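Local atomic coordinates of glutaredoxin-2 (Vaccinia virus, PDB entry 2G2Q), a protein that relays oxidising equivalents by thiol-disulfide exchange to viral membrane proteins in the cytoplasm, a step necessary for virion morphogenesis and virus replication. Residues E17-A22 with Y69-F74; S28-L33 with E110-T115; N3-F8 with D21-L26. All coordinates share one frame; numbering follows the deposited sequence.

In the fold
The three contacts grade from core to surface around one mixed sheet. Contact 1 (17-22 with 69-74) lies about 4 Å, centre to centre, from the middle of the chain, and contact 3 (3-8 with 21-26) about 10 Å; both are buried and join helix 14-24 to a strand through apolar side chains alone. Their strands, 3-9 and 71-77, are antiparallel neighbours, joined by probable backbone hydrogen bonds, among them I6 N to F74 O at 2.8 Å. Contact 2 (28-33 with 110-115) is partly buried, about 13 Å out, and sets strand 30-36 against helix 104-113. There the chemistry turns mixed, with a tyrosine, two acids and a sulfate that N3 of contact 3 also binds.

Contact 1 (E17-A22 with Y69-F74); sequences ENVSDA and YIVSIF
V19, V71 and I73 carry this contact with aliphatic branches, so no flat group has a face or an edge in it. The rings of the strand segment turn to other partners: F74 meets F85 edge to face, and Y69 meets the ring of F94. Between helix and strand the evidence is therefore methyl geometry. CG1 of V19 is the single point of approach from the helix, 4.0 Å from CG2 of V71 and likewise 4.0 Å from CD1 of I73. Seen from V19 CG1, those two methyls are about 82° apart, so the branch rests against both of them instead of sitting squarely over one. The torsion of V19 explains this: CG1 lies anti to the backbone N (chi1 172°) and is thereby sent out toward the sheet. On the strand, V71 touches with its CG2, while I73 reaches by its extended long arm to its terminal CD1.

The backbones stay well apart, V19 CA and V71 CA being 8.2 Å from each other, and a modest 107 Å² is buried. V71 and I73 point toward the helix and S72 between them points away, the alternation expected of a strand. I7 of the adjacent strand touches both V71 and I73, and V102 packs on V19. This is the helix-on-sheet core of a thioredoxin fold, in which helix 14-24 begins between the two cysteines of the redox pair, C13 just ahead of it and C16 in its first turn; the two are not joined as a disulfide here.

Contact 2 (S28-L33 with E110-T115); sequences SEYDIL and EIEKAT. With SO4 (sulfate ion), chain D.
Y30 and I111 face each other with their CA atoms 10.2 Å apart, and E29 and E112 stand at nearly the same separation, so the strand, with the loop leading into it, meets the helix through side chains alone. The Y30 side chain bridges the gap, running antiparallel alongside the I111 side chain. CG2 of I111 comes to 3.4 Å from Y30 OH and 3.6 Å from CZ, lying obliquely to the ring near its phenolic end. At chi1 -73° CG2 is the branch anti to the I111 backbone N, which brings it to the phenol.

The phenol also grips the sulfate, probably taken from the crystallisation liquor. Y30 OH donates to O2 across 2.6 Å, and that oxygen lies in the ring plane, at the edge. N3, K75 and Y116 also hydrogen-bond the anion. K75 NZ also bonds the carbonyl oxygens of I111 and A114, so one ammonium ties the last turn of the helix to the ion.

In the thioredoxin fold this joins the end of helix 104-113 to strand 30-36, the outermost strand at one side of the sheet within the chain. L5 of the neighbouring strand touches both Y30 and I111.

Outward of the tyrosine, E29 and E112 bring extended side chains together at about a right angle. E29 OE2 lies 2.6 Å from E112 OE1, with the carboxylate planes 56° apart. Two acid oxygens this close suggest that one group holds a proton, which would offset the like-charge penalty; K108 offers E29 OE1 only a long, weak ion pair. The CG of E112 meanwhile packs 3.6 Å from Y30 OH, placing its aliphatic stem beside the phenol.

Contact 3 (N3-F8 with D21-L26); sequences NVLIIF and DAVEEL. With SO4 (sulfate ion), chain D.
V23 stands opposite L5 and I7, two residues apart on the strand and both pointing toward the helix, and it meets each at a different angle. Against L5 it crosses obliquely, CG1 of V23 lying 3.6 Å from CD1 of L5. Toward I7 the approach is tip to tip: the I7 CD1 methyl ends 3.8 Å from V23 CG1 and 3.9 Å from V23 CB, so it faces the fork of the valine. V23 CG1 serves both partners because it is anti to the backbone N (chi1 -179°). Meanwhile L5 and I7 both continue in extended form beyond CG and CG1, which is how they span a gap of 8.6 Å between L5 CA and V23 CA.

These residues pin helix 14-24 to strand 3-9 within the beta-alpha-beta unit that strand 30-36 completes. V23 also packs on L107, and L5 on I111, so helix 104-113 closes the same core.

At the start of the strand, N3 takes no part in this packing; its ND2 donates to O4 of a sulfate, probably from the crystallisation liquor, at 2.6 Å, with an N-H...O angle of 154°, a moderately bent bond.

Since the helix and strand meet only through methyl groups and a CB, burying 139 Å², their union rests on dispersion and exclusion of water; the contact between them supplies no directional bond, and the N3 bond to the sulfate lies apart from it.

Contact 1 (E17-A22 with Y69-F74)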
loop_
_atom_site.group_PDB
_atom_site.type_symbol
_atom_site.label_atom_id
_atom_site.label_comp_id
_atom_site.label_asym_id
_atom_site.label_seq_id
_atom_site.Cartn_x
_atom_site.Cartn_y
_atom_site.Cartn_z
ATOM N N GLU A 17 -2.073 -3.306 -8.039
ATOM C CA GLU A 17 -1.622 -4.451 -8.830
ATOM C C GLU A 17 -0.127 -4.456 -9.149
ATOM O O GLU A 17 0.535 -5.485 -8.983
ATOM C CB GLU A 17 -2.425 -4.569 -10.118
ATOM C CG GLU A 17 -3.772 -5.248 -9.926
ATOM C CD GLU A 17 -4.733 -5.021 -11.082
ATOM O OE1 GLU A 17 -4.338 -4.414 -12.104
ATOM O OE2 GLU A 17 -5.892 -5.472 -10.968
ATOM N N ASN A 18 0.414 -3.320 -9.595
ATOM C CA ASN A 18 1.865 -3.238 -9.841
ATOM C C ASN A 18 2.701 -3.370 -8.574
ATOM O O ASN A 18 3.763 -3.979 -8.581
ATOM C CB ASN A 18 2.239 -1.982 -10.637
ATOM C CG ASN A 18 1.770 -2.059 -12.070
ATOM O OD1 ASN A 18 1.124 -1.141 -12.576
ATOM N ND2 ASN A 18 2.056 -3.181 -12.727
ATOM N N VAL A 19 2.204 -2.819 -7.483
ATOM C CA VAL A 19 2.871 -2.986 -6.206
ATOM C C VAL A 19 2.852 -4.453 -5.748
ATOM O O VAL A 19 3.903 -5.000 -5.441
ATOM C CB VAL A 19 2.312 -2.032 -5.156
ATOM C CG1 VAL A 19 2.894 -2.349 -3.780
ATOM C CG2 VAL A 19 2.638 -0.592 -5.558
ATOM N N SER A 20 1.679 -5.097 -5.745
ATOM C CA SER A 20 1.599 -6.535 -5.441
ATOM C C SER A 20 2.524 -7.369 -6.304
ATOM O O SER A 20 3.169 -8.298 -5.805
ATOM C CB SER A 20 0.177 -7.060 -5.600
ATOM O OG SER A 20 -0.678 -6.434 -4.660
ATOM N N ASP A 21 2.570 -7.055 -7.597
ATOM C CA ASP A 21 3.450 -7.744 -8.531
ATOM C C ASP A 21 4.900 -7.703 -8.094
ATOM O O ASP A 21 5.564 -8.738 -8.058
ATOM C CB ASP A 21 3.311 -7.174 -9.930
ATOM C CG ASP A 21 2.189 -7.816 -10.697
ATOM O OD1 ASP A 21 1.181 -8.213 -10.065
ATOM O OD2 ASP A 21 2.320 -7.946 -11.934
ATOM N N ALA A 22 5.373 -6.503 -7.755
ATOM C CA ALA A 22 6.731 -6.290 -7.282
ATOM C C ALA A 22 6.948 -7.069 -5.993
ATOM O O ALA A 22 7.976 -7.728 -5.815
ATOM C CB ALA A 22 6.979 -4.814 -7.046
ATOM N N TYR A 69 -4.871 5.416 -5.698
ATOM C CA TYR A 69 -3.458 5.538 -5.342
ATOM C C TYR A 69 -3.201 5.313 -3.864
ATOM O O TYR A 69 -2.173 5.734 -3.364
ATOM C CB TYR A 69 -2.914 6.933 -5.746
ATOM C CG TYR A 69 -2.996 7.174 -7.210
ATOM C CD1 TYR A 69 -1.963 6.801 -8.058
ATOM C CD2 TYR A 69 -4.137 7.731 -7.770
ATOM C CE1 TYR A 69 -2.064 7.009 -9.455
ATOM C CE2 TYR A 69 -4.241 7.941 -9.144
ATOM C CZ TYR A 69 -3.205 7.568 -9.974
ATOM O OH TYR A 69 -3.336 7.793 -11.330
ATOM N N ILE A 70 -4.176 4.738 -3.164
ATOM C CA ILE A 70 -4.003 4.292 -1.796
ATOM C C ILE A 70 -3.284 2.951 -1.862
ATOM O O ILE A 70 -3.786 1.989 -2.467
ATOM C CB ILE A 70 -5.366 4.019 -1.086
ATOM C CG1 ILE A 70 -6.333 5.207 -1.156
ATOM C CG2 ILE A 70 -5.157 3.516 0.357
ATOM C CD1 ILE A 70 -5.739 6.542 -0.865
ATOM N N VAL A 71 -2.104 2.879 -1.272
ATOM C CA VAL A 71 -1.489 1.574 -1.032
ATOM C C VAL A 71 -0.630 1.621 0.216
ATOM O O VAL A 71 0.195 2.519 0.388
ATOM C CB VAL A 71 -0.737 1.008 -2.291
ATOM C CG1 VAL A 71 0.315 2.006 -2.828
ATOM C CG2 VAL A 71 -0.151 -0.391 -2.014
ATOM N N SER A 72 -0.867 0.671 1.104
ATOM C CA SER A 72 -0.098 0.562 2.315
ATOM C C SER A 72 0.353 -0.871 2.543
ATOM O O SER A 72 -0.402 -1.825 2.312
ATOM C CB SER A 72 -0.921 1.053 3.508
ATOM O OG SER A 72 -1.402 2.364 3.272
ATOM N N ILE A 73 1.584 -1.000 3.023
ATOM C CA ILE A 73 2.193 -2.278 3.345
ATOM C C ILE A 73 2.590 -2.356 4.838
ATOM O O ILE A 73 3.259 -1.473 5.377
ATOM C CB ILE A 73 3.403 -2.556 2.438
ATOM C CG1 ILE A 73 2.987 -2.504 0.959
ATOM C CG2 ILE A 73 4.041 -3.900 2.776
ATOM C CD1 ILE A 73 4.164 -2.580 -0.026
ATOM N N PHE A 74 2.157 -3.430 5.480
ATOM C CA PHE A 74 2.549 -3.741 6.833
ATOM C C PHE A 74 3.327 -5.050 6.846
ATOM O O PHE A 74 3.198 -5.900 5.950
ATOM C CB PHE A 74 1.324 -3.885 7.741
ATOM C CG PHE A 74 0.527 -2.637 7.876
ATOM C CD1 PHE A 74 -0.455 -2.314 6.939
ATOM C CD2 PHE A 74 0.749 -1.781 8.925
ATOM C CE1 PHE A 74 -1.188 -1.144 7.050
ATOM C CE2 PHE A 74 0.009 -0.623 9.051
ATOM C CZ PHE A 74 -0.955 -0.294 8.107
#

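Contact 2 (S28-L33 with E110-T115)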
loop_
_atom_site.group_PDB
_atom_site.type_symbol
_atom_site.label_atom_id
_atom_site.label_comp_id
_atom_site.label_asym_id
_atom_site.label_seq_id
_atom_site.Cartn_x
_atom_site.Cartn_y
_atom_site.Cartn_z
ATOM N N SER A 28 9.751 -15.794 -1.650
ATOM C CA SER A 28 10.613 -16.769 -1.012
ATOM C C SER A 28 11.003 -16.265 0.375
ATOM O O SER A 28 11.559 -17.002 1.177
ATOM C CB SER A 28 11.847 -17.045 -1.871
ATOM O OG SER A 28 12.763 -15.965 -1.815
ATOM N N GLU A 29 10.680 -15.006 0.654
ATOM C CA GLU A 29 11.051 -14.378 1.912
ATOM C C GLU A 29 9.838 -14.080 2.793
ATOM O O GLU A 29 9.901 -14.222 4.015
ATOM C CB GLU A 29 11.850 -13.107 1.628
ATOM C CG GLU A 29 12.681 -12.568 2.797
ATOM C CD GLU A 29 13.552 -11.378 2.375
ATOM O OE1 GLU A 29 13.789 -11.208 1.150
ATOM O OE2 GLU A 29 13.995 -10.611 3.262
ATOM N N TYR A 30 8.734 -13.670 2.181
ATOM C CA TYR A 30 7.539 -13.337 2.949
ATOM C C TYR A 30 6.299 -14.015 2.415
ATOM O O TYR A 30 6.144 -14.181 1.201
ATOM C CB TYR A 30 7.280 -11.832 2.932
ATOM C CG TYR A 30 8.389 -10.967 3.470
ATOM C CD1 TYR A 30 9.315 -10.389 2.613
ATOM C CD2 TYR A 30 8.499 -10.706 4.839
ATOM C CE1 TYR A 30 10.326 -9.580 3.094
ATOM C CE2 TYR A 30 9.509 -9.891 5.329
ATOM C CZ TYR A 30 10.418 -9.336 4.445
ATOM O OH TYR A 30 11.434 -8.533 4.911
ATOM N N ASP A 31 5.414 -14.402 3.331
ATOM C CA ASP A 31 4.017 -14.662 2.983
ATOM C C ASP A 31 3.345 -13.313 2.684
ATOM O O ASP A 31 3.705 -12.286 3.258
ATOM C CB ASP A 31 3.283 -15.380 4.121
ATOM C CG ASP A 31 3.784 -16.789 4.346
ATOM O OD1 ASP A 31 4.296 -17.407 3.382
ATOM O OD2 ASP A 31 3.674 -17.288 5.495
ATOM N N ILE A 32 2.379 -13.326 1.773
ATOM C CA ILE A 32 1.709 -12.107 1.323
ATOM C C ILE A 32 0.200 -12.254 1.473
ATOM O O ILE A 32 -0.371 -13.294 1.115
ATOM C CB ILE A 32 2.048 -11.790 -0.157
ATOM C CG1 ILE A 32 3.556 -11.589 -0.314
ATOM C CG2 ILE A 32 1.290 -10.556 -0.637
ATOM C CD1 ILE A 32 4.080 -11.888 -1.707
ATOM N N LEU A 33 -0.428 -11.215 2.017
ATOM C CA LEU A 33 -1.874 -11.152 2.117
ATOM C C LEU A 33 -2.346 -9.801 1.631
ATOM O O LEU A 33 -1.643 -8.792 1.810
ATOM C CB LEU A 33 -2.350 -11.343 3.552
ATOM C CG LEU A 33 -2.156 -12.667 4.269
ATOM C CD1 LEU A 33 -2.622 -12.435 5.687
ATOM C CD2 LEU A 33 -2.932 -13.813 3.630
ATOM N N GLU A 110 13.191 -0.944 2.187
ATOM C CA GLU A 110 12.229 -0.309 3.081
ATOM C C GLU A 110 11.457 -1.347 3.901
ATOM O O GLU A 110 11.171 -1.130 5.093
ATOM C CB GLU A 110 11.269 0.593 2.297
ATOM C CG GLU A 110 11.978 1.765 1.579
ATOM C CD GLU A 110 11.046 2.574 0.663
ATOM O OE1 GLU A 110 11.130 3.823 0.678
ATOM O OE2 GLU A 110 10.226 1.970 -0.069
ATOM N N ILE A 111 11.117 -2.466 3.259
ATOM C CA ILE A 111 10.420 -3.560 3.928
ATOM C C ILE A 111 11.349 -4.209 4.962
ATOM O O ILE A 111 10.924 -4.595 6.046
ATOM C CB ILE A 111 9.957 -4.638 2.919
ATOM C CG1 ILE A 111 8.782 -4.132 2.096
ATOM C CG2 ILE A 111 9.583 -5.950 3.636
ATOM C CD1 ILE A 111 8.518 -5.016 0.879
ATOM N N GLU A 112 12.619 -4.325 4.616
ATOM C CA GLU A 112 13.541 -5.012 5.486
ATOM C C GLU A 112 13.936 -4.209 6.719
ATOM O O GLU A 112 14.186 -4.791 7.760
ATOM C CB GLU A 112 14.745 -5.533 4.698
ATOM C CG GLU A 112 14.366 -6.768 3.870
ATOM C CD GLU A 112 15.512 -7.325 3.060
ATOM O OE1 GLU A 112 15.579 -8.566 2.919
ATOM O OE2 GLU A 112 16.353 -6.531 2.566
ATOM N N LYS A 113 13.940 -2.886 6.601
ATOM C CA LYS A 113 14.343 -1.973 7.683
ATOM C C LYS A 113 13.188 -1.578 8.605
ATOM O O LYS A 113 13.403 -0.987 9.654
ATOM C CB LYS A 113 14.935 -0.689 7.101
ATOM C CG LYS A 113 16.269 -0.833 6.383
ATOM C CD LYS A 113 16.464 0.343 5.407
ATOM C CE LYS A 113 17.863 0.952 5.489
ATOM N NZ LYS A 113 18.918 0.296 4.647
ATOM N N ALA A 114 11.963 -1.868 8.197
ATOM C CA ALA A 114 10.786 -1.491 8.968
ATOM C C ALA A 114 10.844 -2.103 10.380
ATOM O O ALA A 114 10.973 -3.309 10.529
ATOM C CB ALA A 114 9.534 -1.936 8.232
ATOM N N THR A 115 10.746 -1.260 11.400
ATOM C CA THR A 115 10.915 -1.694 12.781
ATOM C C THR A 115 9.639 -2.210 13.414
ATOM O O THR A 115 8.576 -1.648 13.216
ATOM C CB THR A 115 11.465 -0.568 13.669
ATOM O OG1 THR A 115 10.515 0.510 13.706
ATOM C CG2 THR A 115 12.819 -0.088 13.162
HETATM S S SO4 D . 12.036 -9.065 8.445
HETATM O O1 SO4 D . 11.461 -8.578 9.692
HETATM O O2 SO4 D . 11.877 -8.059 7.396
HETATM O O3 SO4 D . 13.461 -9.311 8.676
HETATM O O4 SO4 D . 11.377 -10.309 8.050
#

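Contact 3 (N3-F8 with D21-L26)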
loop_
_atom_site.group_PDB
_atom_site.type_symbol
_atom_site.label_atom_id
_atom_site.label_comp_id
_atom_site.label_asym_id
_atom_site.label_seq_id
_atom_site.Cartn_x
_atom_site.Cartn_y
_atom_site.Cartn_z
ATOM N N ASN A 3 7.760 -14.107 7.789
ATOM C CA ASN A 3 6.952 -13.003 8.216
ATOM C C ASN A 3 5.950 -12.692 7.104
ATOM O O ASN A 3 6.124 -13.120 5.961
ATOM C CB ASN A 3 7.836 -11.810 8.599
ATOM C CG ASN A 3 8.704 -12.100 9.828
ATOM O OD1 ASN A 3 8.221 -12.623 10.834
ATOM N ND2 ASN A 3 9.993 -11.756 9.747
ATOM N N VAL A 4 4.893 -11.968 7.448
ATOM C CA VAL A 4 3.810 -11.688 6.522
ATOM C C VAL A 4 3.796 -10.203 6.134
ATOM O O VAL A 4 3.803 -9.325 7.002
ATOM C CB VAL A 4 2.462 -12.082 7.160
ATOM C CG1 VAL A 4 1.372 -12.126 6.127
ATOM C CG2 VAL A 4 2.581 -13.446 7.842
ATOM N N LEU A 5 3.808 -9.930 4.832
ATOM C CA LEU A 5 3.484 -8.605 4.318
ATOM C C LEU A 5 1.977 -8.519 4.072
ATOM O O LEU A 5 1.395 -9.416 3.459
ATOM C CB LEU A 5 4.257 -8.288 3.030
ATOM C CG LEU A 5 5.794 -8.336 3.164
ATOM C CD1 LEU A 5 6.549 -8.169 1.809
ATOM C CD2 LEU A 5 6.303 -7.358 4.229
ATOM N N ILE A 6 1.362 -7.449 4.581
ATOM C CA ILE A 6 -0.056 -7.194 4.383
ATOM C C ILE A 6 -0.191 -5.944 3.546
ATOM O O ILE A 6 0.205 -4.847 3.963
ATOM C CB ILE A 6 -0.836 -7.028 5.722
ATOM C CG1 ILE A 6 -0.756 -8.304 6.567
ATOM C CG2 ILE A 6 -2.288 -6.737 5.477
ATOM C CD1 ILE A 6 0.197 -8.179 7.688
ATOM N N ILE A 7 -0.734 -6.129 2.350
ATOM C CA ILE A 7 -0.933 -5.049 1.397
ATOM C C ILE A 7 -2.406 -4.604 1.303
ATOM O O ILE A 7 -3.278 -5.396 0.972
ATOM C CB ILE A 7 -0.438 -5.485 0.015
ATOM C CG1 ILE A 7 1.049 -5.875 0.112
ATOM C CG2 ILE A 7 -0.668 -4.367 -1.025
ATOM C CD1 ILE A 7 1.555 -6.720 -1.048
ATOM N N PHE A 8 -2.647 -3.331 1.610
ATOM C CA PHE A 8 -3.944 -2.694 1.463
ATOM C C PHE A 8 -3.980 -1.865 0.199
ATOM O O PHE A 8 -3.044 -1.130 -0.091
ATOM C CB PHE A 8 -4.198 -1.733 2.637
ATOM C CG PHE A 8 -4.538 -2.420 3.944
ATOM C CD1 PHE A 8 -5.850 -2.435 4.414
ATOM C CD2 PHE A 8 -3.545 -3.035 4.709
ATOM C CE1 PHE A 8 -6.162 -3.067 5.629
ATOM C CE2 PHE A 8 -3.855 -3.663 5.902
ATOM C CZ PHE A 8 -5.156 -3.687 6.366
ATOM N N ASP A 21 2.570 -7.055 -7.597
ATOM C CA ASP A 21 3.450 -7.744 -8.531
ATOM C C ASP A 21 4.900 -7.703 -8.094
ATOM O O ASP A 21 5.564 -8.738 -8.058
ATOM C CB ASP A 21 3.311 -7.174 -9.930
ATOM C CG ASP A 21 2.189 -7.816 -10.697
ATOM O OD1 ASP A 21 1.181 -8.213 -10.065
ATOM O OD2 ASP A 21 2.320 -7.946 -11.934
ATOM N N ALA A 22 5.373 -6.503 -7.755
ATOM C CA ALA A 22 6.731 -6.290 -7.282
ATOM C C ALA A 22 6.948 -7.069 -5.993
ATOM O O ALA A 22 7.976 -7.728 -5.815
ATOM C CB ALA A 22 6.979 -4.814 -7.046
ATOM N N VAL A 23 5.965 -7.000 -5.104
ATOM C CA VAL A 23 6.066 -7.671 -3.814
ATOM C C VAL A 23 6.072 -9.207 -3.959
ATOM O O VAL A 23 6.634 -9.910 -3.114
ATOM C CB VAL A 23 4.992 -7.169 -2.835
ATOM C CG1 VAL A 23 5.116 -7.861 -1.505
ATOM C CG2 VAL A 23 5.136 -5.659 -2.635
ATOM N N GLU A 24 5.501 -9.711 -5.054
ATOM C CA GLU A 24 5.510 -11.152 -5.339
ATOM C C GLU A 24 6.911 -11.711 -5.565
ATOM O O GLU A 24 7.166 -12.891 -5.309
ATOM C CB GLU A 24 4.626 -11.492 -6.541
ATOM C CG GLU A 24 3.133 -11.562 -6.229
ATOM C CD GLU A 24 2.753 -12.762 -5.368
ATOM O OE1 GLU A 24 3.090 -13.905 -5.757
ATOM O OE2 GLU A 24 2.106 -12.559 -4.309
ATOM N N GLU A 25 7.820 -10.867 -6.042
ATOM C CA GLU A 25 9.195 -11.297 -6.277
ATOM C C GLU A 25 9.930 -11.585 -4.963
ATOM O O GLU A 25 11.018 -12.144 -4.958
ATOM C CB GLU A 25 9.918 -10.272 -7.145
ATOM C CG GLU A 25 9.401 -10.293 -8.584
ATOM C CD GLU A 25 9.767 -9.057 -9.394
ATOM O OE1 GLU A 25 10.125 -9.207 -10.587
ATOM O OE2 GLU A 25 9.692 -7.941 -8.842
ATOM N N LEU A 26 9.300 -11.231 -3.850
ATOM C CA LEU A 26 9.853 -11.484 -2.519
ATOM C C LEU A 26 9.137 -12.637 -1.797
ATOM O O LEU A 26 9.262 -12.768 -0.578
ATOM C CB LEU A 26 9.793 -10.201 -1.665
ATOM C CG LEU A 26 10.397 -8.891 -2.205
ATOM C CD1 LEU A 26 10.127 -7.736 -1.235
ATOM C CD2 LEU A 26 11.898 -9.015 -2.487
HETATM S S SO4 D . 12.036 -9.065 8.445
HETATM O O1 SO4 D . 11.461 -8.578 9.692
HETATM O O2 SO4 D . 11.877 -8.059 7.396
HETATM O O3 SO4 D . 13.461 -9.311 8.676
HETATM O O4 SO4 D . 11.377 -10.309 8.050
#